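Hydrolase, haloacid dehalogenase-like family (Pseudomonas syringae pv. tomato, PDB 3S6J) is a haloacid dehalogenase-like hydrolase that binds calcium at its active-site loop and probably removes phosphate from sugar phosphates. Local coordinates at residues E[13-18]-E[124-128]; E[112-116]-E[147-153]; E[81-85]-E[120-124]. All blocks are in the same frame, centred on the assembly; numbering follows the deposited sequence.

Interaction 1 of 3, residues E[13-18]-E[124-128]; sequences LDGTLT and NLKAL. With CA (calcium ion), chain M.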
ATOM      1  N   LEU E  13       8.877  11.877   7.579  1.00 32.66           N
ATOM      2  CA  LEU E  13       8.829  12.660   6.337  1.00 31.33           C
ATOM      3  C   LEU E  13       8.091  11.950   5.203  1.00 31.53           C
ATOM      4  O   LEU E  13       6.959  12.294   4.856  1.00 34.18           O
ATOM      5  CB  LEU E  13      10.246  13.045   5.908  1.00 31.66           C
ATOM      6  CG  LEU E  13      10.436  13.936   4.673  1.00 33.84           C
ATOM      7  CD1 LEU E  13       9.541  15.191   4.709  1.00 32.42           C
ATOM      8  CD2 LEU E  13      11.918  14.318   4.542  1.00 35.78           C
ATOM      9  N   ASP E  14       8.754  10.958   4.633  1.00 32.79           N
ATOM     10  CA  ASP E  14       8.226  10.144   3.553  1.00 33.64           C
ATOM     11  C   ASP E  14       6.927   9.427   3.990  1.00 33.26           C
ATOM     12  O   ASP E  14       6.966   8.532   4.819  1.00 31.08           O
ATOM     13  CB  ASP E  14       9.357   9.181   3.152  1.00 33.23           C
ATOM     14  CG  ASP E  14       8.889   7.979   2.366  1.00 34.25           C
ATOM     15  OD1 ASP E  14       9.240   6.852   2.777  1.00 37.14           O
ATOM     16  OD2 ASP E  14       8.214   8.140   1.328  1.00 35.94           O
ATOM     17  N   GLY E  15       5.778   9.857   3.462  1.00 32.20           N
ATOM     18  CA  GLY E  15       4.505   9.213   3.755  1.00 28.81           C
ATOM     19  C   GLY E  15       3.704   9.964   4.794  1.00 31.31           C
ATOM     20  O   GLY E  15       2.532   9.667   5.038  1.00 31.17           O
ATOM     21  N   THR E  16       4.335  10.964   5.394  1.00 31.40           N
ATOM     22  CA  THR E  16       3.757  11.659   6.529  1.00 29.45           C
ATOM     23  C   THR E  16       3.555  13.128   6.160  1.00 32.25           C
ATOM     24  O   THR E  16       2.457  13.672   6.342  1.00 30.63           O
ATOM     25  CB  THR E  16       4.656  11.511   7.783  1.00 31.82           C
ATOM     26  OG1 THR E  16       4.688  10.131   8.208  1.00 31.17           O
ATOM     27  CG2 THR E  16       4.171  12.408   8.926  1.00 28.99           C
ATOM     28  N   LEU E  17       4.605  13.762   5.630  1.00 30.41           N
ATOM     29  CA  LEU E  17       4.491  15.124   5.100  1.00 31.92           C
ATOM     30  C   LEU E  17       4.512  15.172   3.554  1.00 33.17           C
ATOM     31  O   LEU E  17       3.897  16.044   2.951  1.00 31.66           O
ATOM     32  CB  LEU E  17       5.562  16.050   5.694  1.00 32.64           C
ATOM     33  CG  LEU E  17       5.560  16.202   7.213  1.00 33.29           C
ATOM     34  CD1 LEU E  17       6.859  16.850   7.737  1.00 32.73           C
ATOM     35  CD2 LEU E  17       4.329  16.960   7.694  1.00 32.00           C
ATOM     36  N   THR E  18       5.213  14.230   2.926  1.00 32.46           N
ATOM     37  CA  THR E  18       5.221  14.132   1.475  1.00 32.75           C
ATOM     38  C   THR E  18       4.661  12.798   1.016  1.00 34.34           C
ATOM     39  O   THR E  18       4.909  11.753   1.643  1.00 33.43           O
ATOM     40  CB  THR E  18       6.652  14.260   0.883  1.00 34.31           C
ATOM     41  OG1 THR E  18       7.537  13.369   1.568  1.00 34.15           O
ATOM     42  CG2 THR E  18       7.159  15.681   1.002  1.00 33.76           C
ATOM     43  N   ASN E 124      12.532  14.868  -0.813  1.00 40.68           N
ATOM     44  CA  ASN E 124      11.177  15.063  -0.310  1.00 40.12           C
ATOM     45  C   ASN E 124      10.958  16.493   0.174  1.00 40.55           C
ATOM     46  O   ASN E 124       9.883  17.052   0.008  1.00 41.68           O
ATOM     47  CB  ASN E 124      10.860  14.065   0.798  1.00 39.81           C
ATOM     48  CG  ASN E 124      11.062  12.631   0.360  1.00 38.94           C
ATOM     49  OD1 ASN E 124      11.668  11.824   1.072  1.00 41.91           O
ATOM     50  ND2 ASN E 124      10.551  12.302  -0.810  1.00 37.81           N
ATOM     51  N   LEU E 125      11.994  17.077   0.770  1.00 42.53           N
ATOM     52  CA  LEU E 125      11.931  18.429   1.310  1.00 42.92           C
ATOM     53  C   LEU E 125      11.620  19.474   0.239  1.00 44.82           C
ATOM     54  O   LEU E 125      10.950  20.466   0.510  1.00 44.96           O
ATOM     55  CB  LEU E 125      13.248  18.781   1.996  1.00 45.76           C
ATOM     56  CG  LEU E 125      13.643  18.033   3.268  1.00 45.24           C
ATOM     57  CD1 LEU E 125      15.082  18.339   3.612  1.00 49.25           C
ATOM     58  CD2 LEU E 125      12.749  18.413   4.416  1.00 42.87           C
ATOM     59  N   LYS E 126      12.123  19.258  -0.973  1.00 45.18           N
ATOM     60  CA  LYS E 126      11.789  20.122  -2.104  1.00 45.72           C
ATOM     61  C   LYS E 126      10.270  20.238  -2.271  1.00 46.66           C
ATOM     62  O   LYS E 126       9.744  21.327  -2.500  1.00 46.48           O
ATOM     63  CB  LYS E 126      12.404  19.586  -3.402  1.00 43.72           C
ATOM     64  CG  LYS E 126      13.865  19.160  -3.291  1.00 47.19           C
ATOM     65  CD  LYS E 126      14.809  20.347  -3.405  1.00 51.44           C
ATOM     66  CE  LYS E 126      16.258  19.896  -3.580  1.00 53.47           C
ATOM     67  NZ  LYS E 126      17.148  21.014  -4.022  1.00 58.68           N
ATOM     68  N   ALA E 127       9.567  19.114  -2.162  1.00 45.30           N
ATOM     69  CA  ALA E 127       8.124  19.116  -2.352  1.00 42.79           C
ATOM     70  C   ALA E 127       7.432  19.992  -1.320  1.00 44.39           C
ATOM     71  O   ALA E 127       6.314  20.427  -1.526  1.00 47.23           O
ATOM     72  CB  ALA E 127       7.575  17.700  -2.294  1.00 42.34           C
ATOM     73  N   LEU E 128       8.092  20.226  -0.194  1.00 45.55           N
ATOM     74  CA  LEU E 128       7.550  21.104   0.830  1.00 45.16           C
ATOM     75  C   LEU E 128       8.226  22.452   0.727  1.00 47.41           C
ATOM     76  O   LEU E 128       8.142  23.259   1.643  1.00 50.14           O
ATOM     77  CB  LEU E 128       7.816  20.537   2.224  1.00 45.31           C
ATOM     78  CG  LEU E 128       7.343  19.119   2.547  1.00 42.97           C
ATOM     79  CD1 LEU E 128       8.019  18.628   3.821  1.00 38.63           C
ATOM     80  CD2 LEU E 128       5.834  19.075   2.676  1.00 39.50           C
TER
HETATM   81 CA    CA M   1       7.441   6.995   6.616  1.00 34.38          CA
HETATM   82  O   HOH W   1       9.618   6.241   5.523  1.00 32.71           O
HETATM   83  O   HOH W   2       6.576   4.760   5.436  1.00 30.50           O
HETATM   84  O   HOH W   3       8.229   5.763   8.549  1.00 28.39           O
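Leu13 splays its two methyls over the end of helix 118-127 and the residue after it: CD2 lies against CB of Asn124 and, at 4.2 Å, CD2 of Leu125, while CD1 meets CD1 of Leu128 at 3.9 Å. That same Leu128 methyl also touches CB of Leu17, so Leu128 fits against both leucines of the loop. Thr18 faces the helix with its methyl, CG2, which sits 3.2 Å from the backbone O of Asn124 and also packs on CB of Ala127 and CG of Leu128. Its OG1, near CB of Asn124, is hydrogen-bonded to Ser20 instead. No hydrogen bond joins the two segments; the seam is largely apolar and buried. Residues 13-18 lie in the loop after strand 8-11, where Asp12, Asp14 and Thr16 fit the DxDx(T/V) pattern of haloacid dehalogenase-like hydrolases. The loop is curled tightly round the carbonyl O of Leu13, which accepts from the backbone N of Thr16, Leu17 and Thr18. Asp14 turns its own backbone O to the calcium ion at 2.4 Å; Asp12, Asp172 and three waters complete the coordination. The Asp14 carboxylate receives water 1 on OD1 at 2.8 Å, and Ser20 and Asn24 are its further partners.

Interaction 2 of 3, residues E[112-116]-E[147-153]; sequences IATSG and KPDPDLF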
ATOM      1  N   ILE E 112      12.166  17.149  12.008  1.00 41.04           N
ATOM      2  CA  ILE E 112      11.878  16.045  11.108  1.00 39.35           C
ATOM      3  C   ILE E 112      12.841  14.926  11.434  1.00 38.27           C
ATOM      4  O   ILE E 112      13.994  15.180  11.762  1.00 39.44           O
ATOM      5  CB  ILE E 112      11.932  16.472   9.633  1.00 40.50           C
ATOM      6  CG1 ILE E 112      10.646  17.225   9.290  1.00 37.13           C
ATOM      7  CG2 ILE E 112      12.138  15.260   8.717  1.00 35.91           C
ATOM      8  CD1 ILE E 112      10.715  18.018   8.003  1.00 39.93           C
ATOM      9  N   ALA E 113      12.345  13.691  11.403  1.00 38.30           N
ATOM     10  CA  ALA E 113      13.155  12.517  11.734  1.00 35.31           C
ATOM     11  C   ALA E 113      12.840  11.377  10.774  1.00 35.50           C
ATOM     12  O   ALA E 113      11.739  10.811  10.811  1.00 31.13           O
ATOM     13  CB  ALA E 113      12.920  12.085  13.177  1.00 34.27           C
ATOM     14  N   THR E 114      13.817  11.049   9.922  1.00 36.65           N
ATOM     15  CA  THR E 114      13.631  10.090   8.833  1.00 34.35           C
ATOM     16  C   THR E 114      14.710   8.995   8.832  1.00 36.63           C
ATOM     17  O   THR E 114      15.871   9.259   9.156  1.00 35.90           O
ATOM     18  CB  THR E 114      13.610  10.818   7.447  1.00 36.02           C
ATOM     19  OG1 THR E 114      13.511   9.854   6.393  1.00 37.48           O
ATOM     20  CG2 THR E 114      14.879  11.649   7.236  1.00 35.19           C
ATOM     21  N   SER E 115      14.323   7.768   8.479  1.00 38.07           N
ATOM     22  CA  SER E 115      15.286   6.661   8.307  1.00 37.24           C
ATOM     23  C   SER E 115      16.031   6.792   6.991  1.00 36.57           C
ATOM     24  O   SER E 115      17.009   6.094   6.756  1.00 38.78           O
ATOM     25  CB  SER E 115      14.600   5.290   8.352  1.00 35.99           C
ATOM     26  OG  SER E 115      14.037   5.024   9.621  1.00 35.59           O
ATOM     27  N   GLY E 116      15.547   7.675   6.122  1.00 35.90           N
ATOM     28  CA  GLY E 116      16.264   8.019   4.909  1.00 38.16           C
ATOM     29  C   GLY E 116      17.590   8.715   5.204  1.00 39.15           C
ATOM     30  O   GLY E 116      17.775   9.325   6.268  1.00 38.41           O
ATOM     31  N   LYS E 147      14.795   3.543  12.359  1.00 33.64           N
ATOM     32  CA  LYS E 147      13.577   3.017  12.940  1.00 32.62           C
ATOM     33  C   LYS E 147      13.512   1.505  12.724  1.00 32.50           C
ATOM     34  O   LYS E 147      13.998   0.991  11.714  1.00 33.18           O
ATOM     35  CB  LYS E 147      12.375   3.724  12.336  1.00 33.35           C
ATOM     36  CG  LYS E 147      12.375   5.227  12.585  1.00 31.81           C
ATOM     37  CD  LYS E 147      11.418   5.932  11.621  1.00 30.75           C
ATOM     38  CE  LYS E 147      11.585   7.446  11.669  1.00 31.80           C
ATOM     39  NZ  LYS E 147      10.708   8.139  10.684  1.00 32.80           N
ATOM     40  N   PRO E 148      12.907   0.778  13.675  1.00 33.29           N
ATOM     41  CA  PRO E 148      12.185   1.270  14.855  1.00 28.59           C
ATOM     42  C   PRO E 148      13.046   1.552  16.098  1.00 33.74           C
ATOM     43  O   PRO E 148      12.484   1.756  17.188  1.00 30.51           O
ATOM     44  CB  PRO E 148      11.249   0.111  15.142  1.00 29.52           C
ATOM     45  CG  PRO E 148      12.154  -1.082  14.878  1.00 33.59           C
ATOM     46  CD  PRO E 148      12.758  -0.688  13.537  1.00 31.97           C
ATOM     47  N   ASP E 149      14.375   1.533  15.964  1.00 33.89           N
ATOM     48  CA  ASP E 149      15.227   1.993  17.051  1.00 32.90           C
ATOM     49  C   ASP E 149      14.888   3.457  17.361  1.00 35.17           C
ATOM     50  O   ASP E 149      14.598   4.247  16.454  1.00 33.33           O
ATOM     51  CB  ASP E 149      16.702   1.833  16.709  1.00 37.68           C
ATOM     52  CG  ASP E 149      17.600   1.988  17.927  1.00 41.18           C
ATOM     53  OD1 ASP E 149      17.796   3.142  18.386  1.00 39.09           O
ATOM     54  OD2 ASP E 149      18.109   0.950  18.420  1.00 42.56           O
ATOM     55  N   PRO E 150      14.862   3.804  18.653  1.00 35.40           N
ATOM     56  CA  PRO E 150      14.465   5.133  19.130  1.00 36.86           C
ATOM     57  C   PRO E 150      15.505   6.210  18.814  1.00 40.45           C
ATOM     58  O   PRO E 150      15.259   7.393  19.083  1.00 41.96           O
ATOM     59  CB  PRO E 150      14.386   4.952  20.652  1.00 36.20           C
ATOM     60  CG  PRO E 150      14.374   3.486  20.887  1.00 33.82           C
ATOM     61  CD  PRO E 150      15.121   2.874  19.763  1.00 35.54           C
ATOM     62  N   ASP E 151      16.646   5.806  18.269  1.00 38.45           N
ATOM     63  CA  ASP E 151      17.744   6.731  18.016  1.00 39.60           C
ATOM     64  C   ASP E 151      17.321   8.040  17.390  1.00 40.67           C
ATOM     65  O   ASP E 151      17.608   9.109  17.937  1.00 43.08           O
ATOM     66  CB  ASP E 151      18.808   6.082  17.137  1.00 41.58           C
ATOM     67  CG  ASP E 151      20.007   5.625  17.931  1.00 47.51           C
ATOM     68  OD1 ASP E 151      19.869   5.502  19.171  1.00 49.06           O
ATOM     69  OD2 ASP E 151      21.079   5.400  17.319  1.00 48.26           O
ATOM     70  N   LEU E 152      16.671   7.954  16.231  1.00 39.41           N
ATOM     71  CA  LEU E 152      16.280   9.139  15.482  1.00 39.58           C
ATOM     72  C   LEU E 152      15.430  10.122  16.308  1.00 40.68           C
ATOM     73  O   LEU E 152      15.613  11.338  16.211  1.00 41.78           O
ATOM     74  CB  LEU E 152      15.521   8.765  14.200  1.00 40.58           C
ATOM     75  CG  LEU E 152      16.199   8.614  12.826  1.00 39.14           C
ATOM     76  CD1 LEU E 152      17.525   9.343  12.726  1.00 37.64           C
ATOM     77  CD2 LEU E 152      16.367   7.173  12.455  1.00 38.02           C
ATOM     78  N   PHE E 153      14.483   9.607  17.085  1.00 38.93           N
ATOM     79  CA  PHE E 153      13.547  10.473  17.788  1.00 36.07           C
ATOM     80  C   PHE E 153      14.233  11.158  18.952  1.00 39.72           C
ATOM     81  O   PHE E 153      13.946  12.312  19.265  1.00 39.84           O
ATOM     82  CB  PHE E 153      12.321   9.687  18.262  1.00 34.98           C
ATOM     83  CG  PHE E 153      11.451   9.173  17.134  1.00 35.06           C
ATOM     84  CD1 PHE E 153      11.502   9.762  15.880  1.00 34.57           C
ATOM     85  CD2 PHE E 153      10.573   8.120  17.332  1.00 32.00           C
ATOM     86  CE1 PHE E 153      10.705   9.300  14.842  1.00 32.96           C
ATOM     87  CE2 PHE E 153       9.767   7.658  16.295  1.00 29.57           C
ATOM     88  CZ  PHE E 153       9.839   8.247  15.054  1.00 29.13           C
TER
HETATM   89  O   HOH W   4      11.525   6.839   7.901  1.00 27.80           O
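Lys147 reaches Ala113 with its ammonium group, NZ donating to the backbone O at 2.9 Å from a position tilted 27° out of the carbonyl plane. Beyond CG the lysine chain is fully extended, and this carries NZ past Ser115 to the end of strand 110-113. A second direct bond runs from the backbone N of Lys147 to OG of Ser115 (3.2 Å, N-H...O angle 153°); that hydroxyl also pairs with Gly49 O. Water 4 adds an indirect link, accepting from Ser115 N at 3.0 Å and from Lys147 NZ. NZ also forms salt bridges to Asp12 and Asp176, beside the calcium site, consistent with the motif III lysine of this family. Apolar contacts centre on CB of Ala113, which meets the Phe153 ring in its plane, at the CD1 edge (3.8 Å), and CB of Leu152 at 4.3 Å. Separately, CG of Leu152 lies 3.7 Å from Thr114 O. Within the segments, Thr114 OG1 accepts from Gly116 N in an ST turn, and Asp149 OD1 caps Asp151 N. Helix 151-160 thus packs against the central parallel sheet, Leu152 reaching Val138 of strand 137-138 and Phe153 touching Ile10 of strand 8-11 and Ala179 of helix 174-182.

Interaction 3 of 3, residues E[81-85]-E[120-124]; sequences QAYER and TATIN
Tyr83 directs its hydroxyl at the side-chain amide of Asn124: ND2 donates to OH in a short (2.6 Å), nearly straight bond. The phenol oxygen lies almost exactly in the plane of the amide, and the amide reaches the ring at its edge, the two planes standing 84° apart. Thr120 comes over one face, its CG2 making a CH-pi contact 4.0 Å from the centroid of the Tyr83 ring and displaced toward the rim. Ile123 lies along the ring edge, with its CD1 3.7 Å from CD1 of Tyr83 and CG2 close to CE1, the two side chains running antiparallel; the same CD1 methyl extends to CA of Glu84. These contacts join helix 69-85, from the helical part inserted between strands 8-11 and 110-113, to helix 118-127, which flanks the parallel sheet. The two short helical segments run almost parallel, 9° apart, and their axes are 10.8 Å from each other, a gap bridged by the Tyr83 ring. CG of Tyr83 is anti to its backbone N (chi1 -162°), which sends the ring across toward the other helix. Farther out, Ser20 and Ile90 touch both Tyr83 and Asn124, and Gln23 of helix 21-34 touches Tyr83.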
ATOM      1  N   GLN E  81      19.352   5.558  -6.895  1.00 40.35           N
ATOM      2  CA  GLN E  81      19.276   5.913  -8.296  1.00 39.76           C
ATOM      3  C   GLN E  81      17.839   5.843  -8.808  1.00 40.56           C
ATOM      4  O   GLN E  81      17.365   6.781  -9.452  1.00 40.72           O
ATOM      5  CB  GLN E  81      20.223   5.041  -9.122  1.00 41.16           C
ATOM      6  CG  GLN E  81      21.705   5.373  -8.869  1.00 44.94           C
ATOM      7  CD  GLN E  81      22.637   4.165  -8.938  1.00 48.35           C
ATOM      8  OE1 GLN E  81      22.464   3.263  -9.770  1.00 47.29           O
ATOM      9  NE2 GLN E  81      23.641   4.149  -8.058  1.00 50.57           N
ATOM     10  N   ALA E  82      17.135   4.752  -8.517  1.00 39.07           N
ATOM     11  CA  ALA E  82      15.750   4.642  -8.967  1.00 39.64           C
ATOM     12  C   ALA E  82      14.888   5.731  -8.337  1.00 38.94           C
ATOM     13  O   ALA E  82      13.997   6.273  -8.987  1.00 38.64           O
ATOM     14  CB  ALA E  82      15.179   3.262  -8.688  1.00 38.42           C
ATOM     15  N   TYR E  83      15.160   6.062  -7.079  1.00 37.43           N
ATOM     16  CA  TYR E  83      14.389   7.108  -6.409  1.00 39.22           C
ATOM     17  C   TYR E  83      14.604   8.443  -7.120  1.00 40.15           C
ATOM     18  O   TYR E  83      13.646   9.117  -7.457  1.00 40.98           O
ATOM     19  CB  TYR E  83      14.764   7.229  -4.925  1.00 37.70           C
ATOM     20  CG  TYR E  83      13.736   7.970  -4.093  1.00 38.35           C
ATOM     21  CD1 TYR E  83      13.949   9.286  -3.671  1.00 37.84           C
ATOM     22  CD2 TYR E  83      12.539   7.356  -3.738  1.00 39.76           C
ATOM     23  CE1 TYR E  83      13.005   9.956  -2.906  1.00 36.63           C
ATOM     24  CE2 TYR E  83      11.584   8.019  -2.990  1.00 38.08           C
ATOM     25  CZ  TYR E  83      11.821   9.313  -2.576  1.00 38.06           C
ATOM     26  OH  TYR E  83      10.851   9.941  -1.833  1.00 39.95           O
ATOM     27  N   GLU E  84      15.859   8.816  -7.343  1.00 38.86           N
ATOM     28  CA  GLU E  84      16.169  10.053  -8.036  1.00 42.49           C
ATOM     29  C   GLU E  84      15.322  10.150  -9.299  1.00 43.09           C
ATOM     30  O   GLU E  84      14.748  11.204  -9.596  1.00 44.85           O
ATOM     31  CB  GLU E  84      17.658  10.126  -8.410  1.00 46.02           C
ATOM     32  CG  GLU E  84      18.636   9.993  -7.236  1.00 48.54           C
ATOM     33  CD  GLU E  84      20.106  10.060  -7.676  1.00 57.02           C
ATOM     34  OE1 GLU E  84      20.988   9.523  -6.946  1.00 55.20           O
ATOM     35  OE2 GLU E  84      20.378  10.645  -8.760  1.00 59.39           O
ATOM     36  N   ARG E  85      15.233   9.052 -10.047  1.00 42.62           N
ATOM     37  CA  ARG E  85      14.491   9.077 -11.308  1.00 41.11           C
ATOM     38  C   ARG E  85      13.010   9.347 -11.072  1.00 39.90           C
ATOM     39  O   ARG E  85      12.294   9.739 -11.976  1.00 41.57           O
ATOM     40  CB  ARG E  85      14.696   7.784 -12.102  1.00 41.25           C
ATOM     41  CG  ARG E  85      16.121   7.619 -12.641  1.00 44.19           C
ATOM     42  CD  ARG E  85      16.271   6.423 -13.568  1.00 42.26           C
ATOM     43  NE  ARG E  85      16.092   5.142 -12.886  1.00 46.28           N
ATOM     44  CZ  ARG E  85      17.082   4.393 -12.397  1.00 46.34           C
ATOM     45  NH1 ARG E  85      18.348   4.794 -12.499  1.00 46.45           N
ATOM     46  NH2 ARG E  85      16.801   3.240 -11.793  1.00 44.24           N
ATOM     47  N   THR E 120      17.607  10.968  -0.131  1.00 45.03           N
ATOM     48  CA  THR E 120      16.156  10.898  -0.171  1.00 44.17           C
ATOM     49  C   THR E 120      15.562  12.095   0.554  1.00 41.47           C
ATOM     50  O   THR E 120      14.661  12.748   0.047  1.00 41.73           O
ATOM     51  CB  THR E 120      15.619   9.574   0.443  1.00 43.89           C
ATOM     52  OG1 THR E 120      16.386   9.239   1.604  1.00 44.65           O
ATOM     53  CG2 THR E 120      15.726   8.427  -0.562  1.00 42.13           C
ATOM     54  N   ALA E 121      16.075  12.392   1.740  1.00 41.61           N
ATOM     55  CA  ALA E 121      15.515  13.476   2.539  1.00 41.33           C
ATOM     56  C   ALA E 121      15.549  14.830   1.831  1.00 43.73           C
ATOM     57  O   ALA E 121      14.644  15.646   2.001  1.00 42.53           O
ATOM     58  CB  ALA E 121      16.203  13.554   3.896  1.00 43.30           C
ATOM     59  N   THR E 122      16.589  15.081   1.041  1.00 44.42           N
ATOM     60  CA  THR E 122      16.673  16.343   0.294  1.00 43.95           C
ATOM     61  C   THR E 122      15.599  16.421  -0.785  1.00 42.98           C
ATOM     62  O   THR E 122      15.006  17.474  -1.016  1.00 44.61           O
ATOM     63  CB  THR E 122      18.060  16.547  -0.353  1.00 45.65           C
ATOM     64  OG1 THR E 122      19.072  16.556   0.664  1.00 46.91           O
ATOM     65  CG2 THR E 122      18.087  17.868  -1.094  1.00 47.67           C
ATOM     66  N   ILE E 123      15.345  15.292  -1.438  1.00 42.31           N
ATOM     67  CA  ILE E 123      14.313  15.210  -2.463  1.00 41.33           C
ATOM     68  C   ILE E 123      12.912  15.514  -1.910  1.00 43.61           C
ATOM     69  O   ILE E 123      12.176  16.334  -2.470  1.00 42.92           O
ATOM     70  CB  ILE E 123      14.331  13.832  -3.163  1.00 39.96           C
ATOM     71  CG1 ILE E 123      15.557  13.730  -4.082  1.00 40.33           C
ATOM     72  CG2 ILE E 123      13.028  13.589  -3.922  1.00 38.28           C
ATOM     73  CD1 ILE E 123      16.011  12.313  -4.386  1.00 41.92           C
ATOM     74  N   ASN E 124      12.532  14.868  -0.813  1.00 40.68           N
ATOM     75  CA  ASN E 124      11.177  15.063  -0.310  1.00 40.12           C
ATOM     76  C   ASN E 124      10.958  16.493   0.174  1.00 40.55           C
ATOM     77  O   ASN E 124       9.883  17.052   0.008  1.00 41.68           O
ATOM     78  CB  ASN E 124      10.860  14.065   0.798  1.00 39.81           C
ATOM     79  CG  ASN E 124      11.062  12.631   0.360  1.00 38.94           C
ATOM     80  OD1 ASN E 124      11.668  11.824   1.072  1.00 41.91           O
ATOM     81  ND2 ASN E 124      10.551  12.302  -0.810  1.00 37.81           N
TER

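In the fold
All three contacts lie within the haloacid dehalogenase-like part of the chain. Along the chain, the loop 13-18 comes first, followed by 81-85, 112-116, 120-128 and 147-153. Interactions 1 and 3 share Asn124 and helix 118-127, with centres about 11 Å apart; that helix faces the metal-binding loop in one and helix 69-85 in the other. Interaction 2 is centred about 15 Å from interaction 1, and Ile112 of strand 110-113 joins them by packing on Leu13, Leu17 and Leu125. Between interactions 2 and 3, about 18 Å apart, Thr114 touches Ala121. These packing contacts link the calcium site, the end of strand 110-113 that Lys147 reaches and the helical insertion.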